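3,6-diketocamphane 1,6-monooxygenase (Pseudomonas putida, PDB 4UWM) catalyses the FMNH2-dependent Baeyer-Villiger oxidation of a diketocamphane to its lactone, a step in the degradation of (-)-camphor by Pseudomonas putida. Local coordinates at residues A64-K69 with S96-G101; L344-H349 with Q360-I365. One frame throughout, in Å; residues are numbered along the deposited sequence.

Contact 1 (A64-K69 with S96-G101); sequences AALQTK and SQILEG
Ala-65 CB is set against one methyl of Leu-99, with CB to CD2 at 3.6 Å, and this is the tight point of the contact between 64-69 and 96-101. The same CD2 also reaches Ala-65 CA, at 3.9 Å, and so rests on the backbone as well as on the methyl. Leu-99 places it there with CG anti to its own carbonyl carbon (chi1 -76°), which brings the end of the side chain nearer to Ala-65 than the first bond from its CA would suggest. Phe-73 of strand 72-79 also touches Leu-99, which is buried. Around this point the packing is looser: Ile-98 CG2 faces both Ala-65 CB, at 4.2 Å, and Leu-66 CD2, at 4.3 Å.

The contact joins the C-terminal ends of two neighbouring helices, 57-65 and 85-98, on the outside of the TIM barrel typical of the bacterial luciferase family; strand 72-79 runs between them in the chain. The backbone turns off after each helix. Ala-65 to Thr-68 form a type I beta turn, and the Schellman motif at the end of helix 85-98 has Glu-100 at positive phi. Just ahead of the turn, Ala-64 O accepts from Gln-67 N and Thr-68 OG1, which come from opposite faces of the carbonyl plane. Thr-68 OG1 lies 3.0 Å from Ala-64 O and is tilted 30° from that plane. Arg-102 bonds through NH2 to Ala-65 O and through NH1 to Thr-68 OG1, tying two points of the turn together.

Toward the dimer partner, Leu-66 is partly exposed and packs on Arg-20 of the second subunit, while Ile-98 meets Phe-23 of that subunit. Glu-100, exposed to solvent, makes a long, weak ion pair with the same Arg-20 of the second subunit.

Contact 2 (L344-H349 with Q360-I365); sequences LQVEAH and QSLELI
Val-346 CG1 meets Leu-362 CD2 at 3.9 Å, the two side chains sliding past each other in opposite directions, in a contact that is apolar throughout between 344-349 and 360-365. The second branch of the valine, CG2, looks to Ile-365 CG2 over a longer 4.5 Å. With CG1 anti to the backbone N (chi1 -179°), Val-346 divides its two methyls between residues three apart on the helix. Leu-344, two residues earlier on the same face of the strand, crosses Ile-365 at about a right angle and brings its CD2 to 4.1 Å from the CG2 methyl of Ile-365. The strand and helix segments run antiparallel at 173°, their axes 11.4 Å apart, as befits the last beta-alpha unit of a TIM barrel.

Hydrogen bonds tie each segment to its neighbours. The strand is paired through its backbone with strands 4-9 and 254-261. On the helix, Ser-361 OG bonds to Cys-261 N, tying the helix to the end of the latter strand.

Charged and polar side chains take the other face of the strand, inside the barrel. Glu-347 OE1 bonds to ND1 of the FMN-binding His-10, while OE2 bonds to Ser-256 OG. On the helix, Glu-363, partly exposed, forms a salt bridge with Lys-367.

Strand 343-347 thus has two chemistries: alternate residues give an apolar surface for the helix and, through Glu-347, a second-shell hold on the histidine at the flavin, which probably helps to fix its ring.

How the contacts relate
Both contacts join neighbouring pieces of one TIM barrel and are apolar across their segments, but they share no element and lie about 22 Å apart between centres. Contact 2 is the core one: a strand of the barrel wall is covered by its own helix, all four touching residues are buried, and the opposite face of the strand holds Glu-347, bonded to the FMN-binding His-10. Contact 1 sits farther out, helix end against helix end, away from the annotated sites; its buried centre passes into a partly exposed edge where the second subunit packs. Polar groups differ accordingly, bracing the turn after helix 57-65 in contact 1 and facing the barrel interior or solvent in contact 2.

Contact 1 (A64-K69 with S96-G101)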
ATOM      1  N   ALA A  64      -0.959  10.214   2.317  1.00 15.90           N
ATOM      2  CA  ALA A  64      -0.595  11.623   2.277  1.00 16.57           C
ATOM      3  C   ALA A  64      -0.813  12.267   0.908  1.00 20.15           C
ATOM      4  O   ALA A  64      -0.702  13.496   0.786  1.00 18.63           O
ATOM      5  CB  ALA A  64       0.868  11.794   2.707  1.00 16.24           C
ATOM      6  N   ALA A  65      -1.115  11.447  -0.114  1.00 17.97           N
ATOM      7  CA  ALA A  65      -1.158  11.907  -1.509  1.00 21.27           C
ATOM      8  C   ALA A  65      -2.153  13.048  -1.759  1.00 21.73           C
ATOM      9  O   ALA A  65      -1.782  14.087  -2.321  1.00 27.13           O
ATOM     10  CB  ALA A  65      -1.440  10.737  -2.458  1.00 17.22           C
ATOM     11  N   LEU A  66      -3.405  12.858  -1.353  1.00 19.26           N
ATOM     12  CA  LEU A  66      -4.422  13.861  -1.640  1.00 25.08           C
ATOM     13  C   LEU A  66      -4.446  14.937  -0.552  1.00 27.75           C
ATOM     14  O   LEU A  66      -5.259  15.829  -0.622  1.00 31.99           O
ATOM     15  CB  LEU A  66      -5.814  13.236  -1.853  1.00 21.57           C
ATOM     16  CG  LEU A  66      -5.960  12.121  -2.930  1.00 23.46           C
ATOM     17  CD1 LEU A  66      -7.407  11.802  -3.255  1.00 21.84           C
ATOM     18  CD2 LEU A  66      -5.228  12.447  -4.219  1.00 28.17           C
ATOM     19  N   GLN A  67      -3.541  14.839   0.425  1.00 26.97           N
ATOM     20  CA  GLN A  67      -3.474  15.822   1.513  0.60 28.13           C
ATOM     21  C   GLN A  67      -2.367  16.835   1.280  1.00 25.85           C
ATOM     22  O   GLN A  67      -2.129  17.705   2.110  1.00 27.06           O
ATOM     23  CB  GLN A  67      -3.262  15.136   2.869  0.60 26.75           C
ATOM     24  CG  GLN A  67      -4.416  14.242   3.295  0.60 30.65           C
ATOM     25  CD  GLN A  67      -4.338  13.826   4.747  0.60 32.59           C
ATOM     26  OE1 GLN A  67      -4.096  14.649   5.638  0.60 35.80           O
ATOM     27  NE2 GLN A  67      -4.565  12.541   5.001  0.60 32.07           N
ATOM     28  N   THR A  68      -1.695  16.730   0.146  1.00 21.48           N
ATOM     29  CA  THR A  68      -0.556  17.578  -0.145  1.00 20.17           C
ATOM     30  C   THR A  68      -0.695  18.052  -1.579  1.00 24.58           C
ATOM     31  O   THR A  68      -1.419  17.413  -2.372  1.00 21.42           O
ATOM     32  CB  THR A  68       0.775  16.812   0.016  1.00 22.50           C
ATOM     33  OG1 THR A  68       0.727  15.601  -0.747  1.00 22.83           O
ATOM     34  CG2 THR A  68       1.042  16.446   1.488  1.00 21.91           C
ATOM     35  N   LYS A  69       0.021  19.132  -1.914  1.00 25.75           N
ATOM     36  CA  LYS A  69      -0.094  19.776  -3.222  0.60 25.00           C
ATOM     37  C   LYS A  69       1.170  19.667  -4.066  1.00 23.81           C
ATOM     38  O   LYS A  69       1.103  19.345  -5.241  1.00 26.70           O
ATOM     39  CB  LYS A  69      -0.487  21.256  -3.060  0.60 32.47           C
ATOM     40  CG  LYS A  69      -1.989  21.516  -2.981  0.60 37.63           C
ATOM     41  CD  LYS A  69      -2.423  22.090  -1.639  0.60 43.64           C
ATOM     42  CE  LYS A  69      -2.843  21.017  -0.647  0.60 47.23           C
ATOM     43  NZ  LYS A  69      -3.410  21.624   0.589  0.60 43.89           N
ATOM     44  N   SER A  96       2.257   6.454  -8.761  1.00 16.85           N
ATOM     45  CA  SER A  96       2.786   7.570  -9.575  1.00 15.87           C
ATOM     46  C   SER A  96       1.645   8.314 -10.256  1.00 17.08           C
ATOM     47  O   SER A  96       1.620   9.558 -10.233  1.00 18.07           O
ATOM     48  CB  SER A  96       3.818   7.075 -10.611  1.00 16.98           C
ATOM     49  OG  SER A  96       4.121   8.095 -11.553  1.00 19.91           O
ATOM     50  N   GLN A  97       0.684   7.575 -10.833  1.00 16.21           N
ATOM     51  CA  GLN A  97      -0.505   8.203 -11.419  1.00 15.15           C
ATOM     52  C   GLN A  97      -1.339   8.992 -10.405  1.00 18.02           C
ATOM     53  O   GLN A  97      -1.820  10.088 -10.732  1.00 17.74           O
ATOM     54  CB  GLN A  97      -1.423   7.197 -12.145  1.00 17.76           C
ATOM     55  CG  GLN A  97      -0.892   6.663 -13.481  1.00 18.66           C
ATOM     56  CD  GLN A  97      -1.908   5.779 -14.212  1.00 17.62           C
ATOM     57  OE1 GLN A  97      -3.103   5.993 -14.121  1.00 19.04           O
ATOM     58  NE2 GLN A  97      -1.421   4.771 -14.922  1.00 18.94           N
ATOM     59  N   ILE A  98      -1.572   8.408  -9.217  1.00 14.57           N
ATOM     60  CA  ILE A  98      -2.402   9.064  -8.190  0.70 14.22           C
ATOM     61  C   ILE A  98      -1.764  10.405  -7.807  1.00 14.34           C
ATOM     62  O   ILE A  98      -2.471  11.394  -7.618  1.00 18.69           O
ATOM     63  CB  ILE A  98      -2.563   8.174  -6.916  0.70 12.65           C
ATOM     64  CG1 ILE A  98      -3.345   6.890  -7.243  0.70 10.66           C
ATOM     65  CG2 ILE A  98      -3.270   8.930  -5.801  0.70 12.11           C
ATOM     66  CD1 ILE A  98      -3.285   5.829  -6.152  0.70  8.62           C
ATOM     67  N   LEU A  99      -0.439  10.414  -7.710  1.00 14.97           N
ATOM     68  CA  LEU A  99       0.345  11.593  -7.354  1.00 16.77           C
ATOM     69  C   LEU A  99       0.600  12.549  -8.549  1.00 19.71           C
ATOM     70  O   LEU A  99       1.267  13.566  -8.395  1.00 20.07           O
ATOM     71  CB  LEU A  99       1.694  11.125  -6.827  1.00 13.51           C
ATOM     72  CG  LEU A  99       1.620  10.571  -5.400  1.00 15.91           C
ATOM     73  CD1 LEU A  99       2.858   9.757  -5.089  1.00 13.23           C
ATOM     74  CD2 LEU A  99       1.445  11.717  -4.402  1.00 19.22           C
ATOM     75  N   GLU A 100       0.119  12.185  -9.730  1.00 20.00           N
ATOM     76  CA  GLU A 100       0.371  12.971 -10.944  1.00 23.47           C
ATOM     77  C   GLU A 100       1.860  13.258 -11.135  1.00 22.56           C
ATOM     78  O   GLU A 100       2.252  14.363 -11.476  1.00 23.73           O
ATOM     79  CB  GLU A 100      -0.480  14.244 -10.930  1.00 21.92           C
ATOM     80  CG  GLU A 100      -1.952  13.888 -10.896  1.00 22.79           C
ATOM     81  CD  GLU A 100      -2.882  15.071 -10.784  1.00 32.91           C
ATOM     82  OE1 GLU A 100      -2.589  16.023 -10.038  1.00 33.17           O
ATOM     83  OE2 GLU A 100      -3.943  15.026 -11.421  1.00 27.73           O
ATOM     84  N   GLY A 101       2.678  12.237 -10.887  1.00 22.02           N
ATOM     85  CA  GLY A 101       4.120  12.303 -11.099  1.00 21.85           C
ATOM     86  C   GLY A 101       4.954  12.951 -10.010  1.00 23.04           C
ATOM     87  O   GLY A 101       6.172  13.067 -10.168  1.00 24.55           O
TER

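Contact 2 (L344-H349 with Q360-I365)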
ATOM      1  N   LEU A 344      19.289  18.853   0.426  1.00 24.97           N
ATOM      2  CA  LEU A 344      19.671  18.576   1.794  1.00 28.62           C
ATOM      3  C   LEU A 344      18.539  17.741   2.391  1.00 25.33           C
ATOM      4  O   LEU A 344      17.428  18.252   2.624  1.00 25.95           O
ATOM      5  CB  LEU A 344      19.849  19.872   2.590  1.00 31.05           C
ATOM      6  CG  LEU A 344      20.113  19.676   4.082  1.00 32.74           C
ATOM      7  CD1 LEU A 344      21.541  19.222   4.310  1.00 42.51           C
ATOM      8  CD2 LEU A 344      19.802  20.942   4.869  1.00 38.13           C
ATOM      9  N   GLN A 345      18.825  16.463   2.627  1.00 24.21           N
ATOM     10  CA  GLN A 345      17.767  15.542   3.023  1.00 24.03           C
ATOM     11  C   GLN A 345      17.767  15.459   4.532  1.00 20.68           C
ATOM     12  O   GLN A 345      18.604  14.791   5.119  1.00 25.62           O
ATOM     13  CB  GLN A 345      17.949  14.157   2.362  1.00 23.85           C
ATOM     14  CG  GLN A 345      16.637  13.426   2.062  1.00 31.94           C
ATOM     15  CD  GLN A 345      15.898  13.974   0.837  1.00 32.55           C
ATOM     16  OE1 GLN A 345      16.509  14.267  -0.195  1.00 29.06           O
ATOM     17  NE2 GLN A 345      14.571  14.079   0.938  1.00 25.71           N
ATOM     18  N   VAL A 346      16.814  16.142   5.152  1.00 19.68           N
ATOM     19  CA  VAL A 346      16.769  16.236   6.611  1.00 20.80           C
ATOM     20  C   VAL A 346      16.160  15.004   7.282  1.00 22.50           C
ATOM     21  O   VAL A 346      15.028  14.627   6.979  1.00 25.65           O
ATOM     22  CB  VAL A 346      16.014  17.507   7.052  1.00 23.29           C
ATOM     23  CG1 VAL A 346      15.991  17.620   8.571  1.00 25.56           C
ATOM     24  CG2 VAL A 346      16.666  18.731   6.412  1.00 23.14           C
ATOM     25  N   GLU A 347      16.907  14.396   8.198  1.00 22.45           N
ATOM     26  CA  GLU A 347      16.448  13.206   8.923  1.00 23.78           C
ATOM     27  C   GLU A 347      15.337  13.557   9.901  1.00 30.07           C
ATOM     28  O   GLU A 347      15.520  14.409  10.779  1.00 28.05           O
ATOM     29  CB  GLU A 347      17.599  12.556   9.686  1.00 25.45           C
ATOM     30  CG  GLU A 347      18.662  11.865   8.839  1.00 36.63           C
ATOM     31  CD  GLU A 347      18.254  10.482   8.319  1.00 36.76           C
ATOM     32  OE1 GLU A 347      17.160   9.965   8.687  1.00 33.51           O
ATOM     33  OE2 GLU A 347      19.041   9.921   7.528  1.00 43.42           O
ATOM     34  N   ALA A 348      14.184  12.903   9.756  1.00 25.87           N
ATOM     35  CA  ALA A 348      13.054  13.161  10.642  1.00 23.94           C
ATOM     36  C   ALA A 348      13.199  12.355  11.924  1.00 29.55           C
ATOM     37  O   ALA A 348      13.556  11.167  11.892  1.00 30.49           O
ATOM     38  CB  ALA A 348      11.726  12.854   9.950  1.00 21.89           C
ATOM     39  N   HIS A 349      12.955  13.004  13.062  1.00 24.04           N
ATOM     40  CA  HIS A 349      13.004  12.297  14.338  1.00 21.30           C
ATOM     41  C   HIS A 349      11.659  12.278  15.065  1.00 18.43           C
ATOM     42  O   HIS A 349      10.719  12.921  14.636  1.00 20.69           O
ATOM     43  CB  HIS A 349      14.137  12.850  15.207  1.00 19.96           C
ATOM     44  CG  HIS A 349      15.452  12.241  14.873  1.00 15.98           C
ATOM     45  ND1 HIS A 349      15.880  11.056  15.427  1.00 17.52           N
ATOM     46  CD2 HIS A 349      16.387  12.593  13.963  1.00 16.11           C
ATOM     47  CE1 HIS A 349      17.056  10.735  14.918  1.00 14.95           C
ATOM     48  NE2 HIS A 349      17.391  11.659  14.037  1.00 16.30           N
ATOM     49  N   GLN A 360       9.096  24.365  13.412  1.00 35.51           N
ATOM     50  CA  GLN A 360       9.754  25.675  13.304  0.50 31.49           C
ATOM     51  C   GLN A 360      11.125  25.519  12.654  1.00 30.25           C
ATOM     52  O   GLN A 360      11.467  26.260  11.724  1.00 33.73           O
ATOM     53  CB  GLN A 360       9.898  26.330  14.687  0.50 38.54           C
ATOM     54  CG  GLN A 360      10.344  27.790  14.662  0.50 43.31           C
ATOM     55  CD  GLN A 360       9.280  28.714  14.095  0.50 47.98           C
ATOM     56  OE1 GLN A 360       8.663  29.491  14.828  0.50 51.48           O
ATOM     57  NE2 GLN A 360       9.051  28.626  12.788  0.50 43.33           N
ATOM     58  N   SER A 361      11.906  24.553  13.153  1.00 28.60           N
ATOM     59  CA  SER A 361      13.213  24.199  12.587  1.00 29.70           C
ATOM     60  C   SER A 361      13.122  23.934  11.082  1.00 30.31           C
ATOM     61  O   SER A 361      13.897  24.488  10.303  1.00 32.85           O
ATOM     62  CB  SER A 361      13.816  22.980  13.309  1.00 27.77           C
ATOM     63  OG  SER A 361      15.044  22.555  12.714  1.00 28.23           O
ATOM     64  N   LEU A 362      12.171  23.092  10.675  1.00 35.44           N
ATOM     65  CA  LEU A 362      11.993  22.768   9.258  1.00 27.77           C
ATOM     66  C   LEU A 362      11.600  23.997   8.445  1.00 30.56           C
ATOM     67  O   LEU A 362      12.116  24.187   7.333  1.00 29.75           O
ATOM     68  CB  LEU A 362      10.990  21.611   9.052  1.00 27.02           C
ATOM     69  CG  LEU A 362      11.387  20.216   9.558  1.00 25.21           C
ATOM     70  CD1 LEU A 362      10.243  19.256   9.235  1.00 23.63           C
ATOM     71  CD2 LEU A 362      12.692  19.721   8.938  1.00 25.90           C
ATOM     72  N   GLU A 363      10.709  24.833   8.996  1.00 30.45           N
ATOM     73  CA  GLU A 363      10.397  26.100   8.343  0.70 29.78           C
ATOM     74  C   GLU A 363      11.639  26.979   8.156  1.00 31.00           C
ATOM     75  O   GLU A 363      11.802  27.581   7.095  1.00 31.42           O
ATOM     76  CB  GLU A 363       9.312  26.862   9.085  0.70 28.72           C
ATOM     77  CG  GLU A 363       8.758  28.019   8.286  0.70 30.09           C
ATOM     78  CD  GLU A 363       7.486  28.559   8.873  0.70 37.75           C
ATOM     79  OE1 GLU A 363       7.402  28.659  10.114  0.70 49.03           O
ATOM     80  OE2 GLU A 363       6.567  28.875   8.092  0.70 48.11           O
ATOM     81  N   LEU A 364      12.513  27.029   9.160  1.00 34.64           N
ATOM     82  CA  LEU A 364      13.719  27.852   9.082  1.00 37.16           C
ATOM     83  C   LEU A 364      14.692  27.354   8.014  1.00 41.94           C
ATOM     84  O   LEU A 364      15.218  28.147   7.224  1.00 33.07           O
ATOM     85  CB  LEU A 364      14.415  27.937  10.441  1.00 41.44           C
ATOM     86  CG  LEU A 364      13.711  28.784  11.503  1.00 43.18           C
ATOM     87  CD1 LEU A 364      14.464  28.699  12.821  1.00 47.89           C
ATOM     88  CD2 LEU A 364      13.549  30.232  11.051  1.00 42.96           C
ATOM     89  N   ILE A 365      14.905  26.037   7.987  1.00 32.03           N
ATOM     90  CA  ILE A 365      15.778  25.397   7.007  1.00 29.00           C
ATOM     91  C   ILE A 365      15.268  25.662   5.589  1.00 32.98           C
ATOM     92  O   ILE A 365      16.019  26.127   4.725  1.00 37.53           O
ATOM     93  CB  ILE A 365      15.904  23.881   7.275  1.00 34.06           C
ATOM     94  CG1 ILE A 365      16.636  23.632   8.596  1.00 39.21           C
ATOM     95  CG2 ILE A 365      16.613  23.173   6.122  1.00 32.47           C
ATOM     96  CD1 ILE A 365      16.273  22.320   9.269  1.00 46.84           C
TER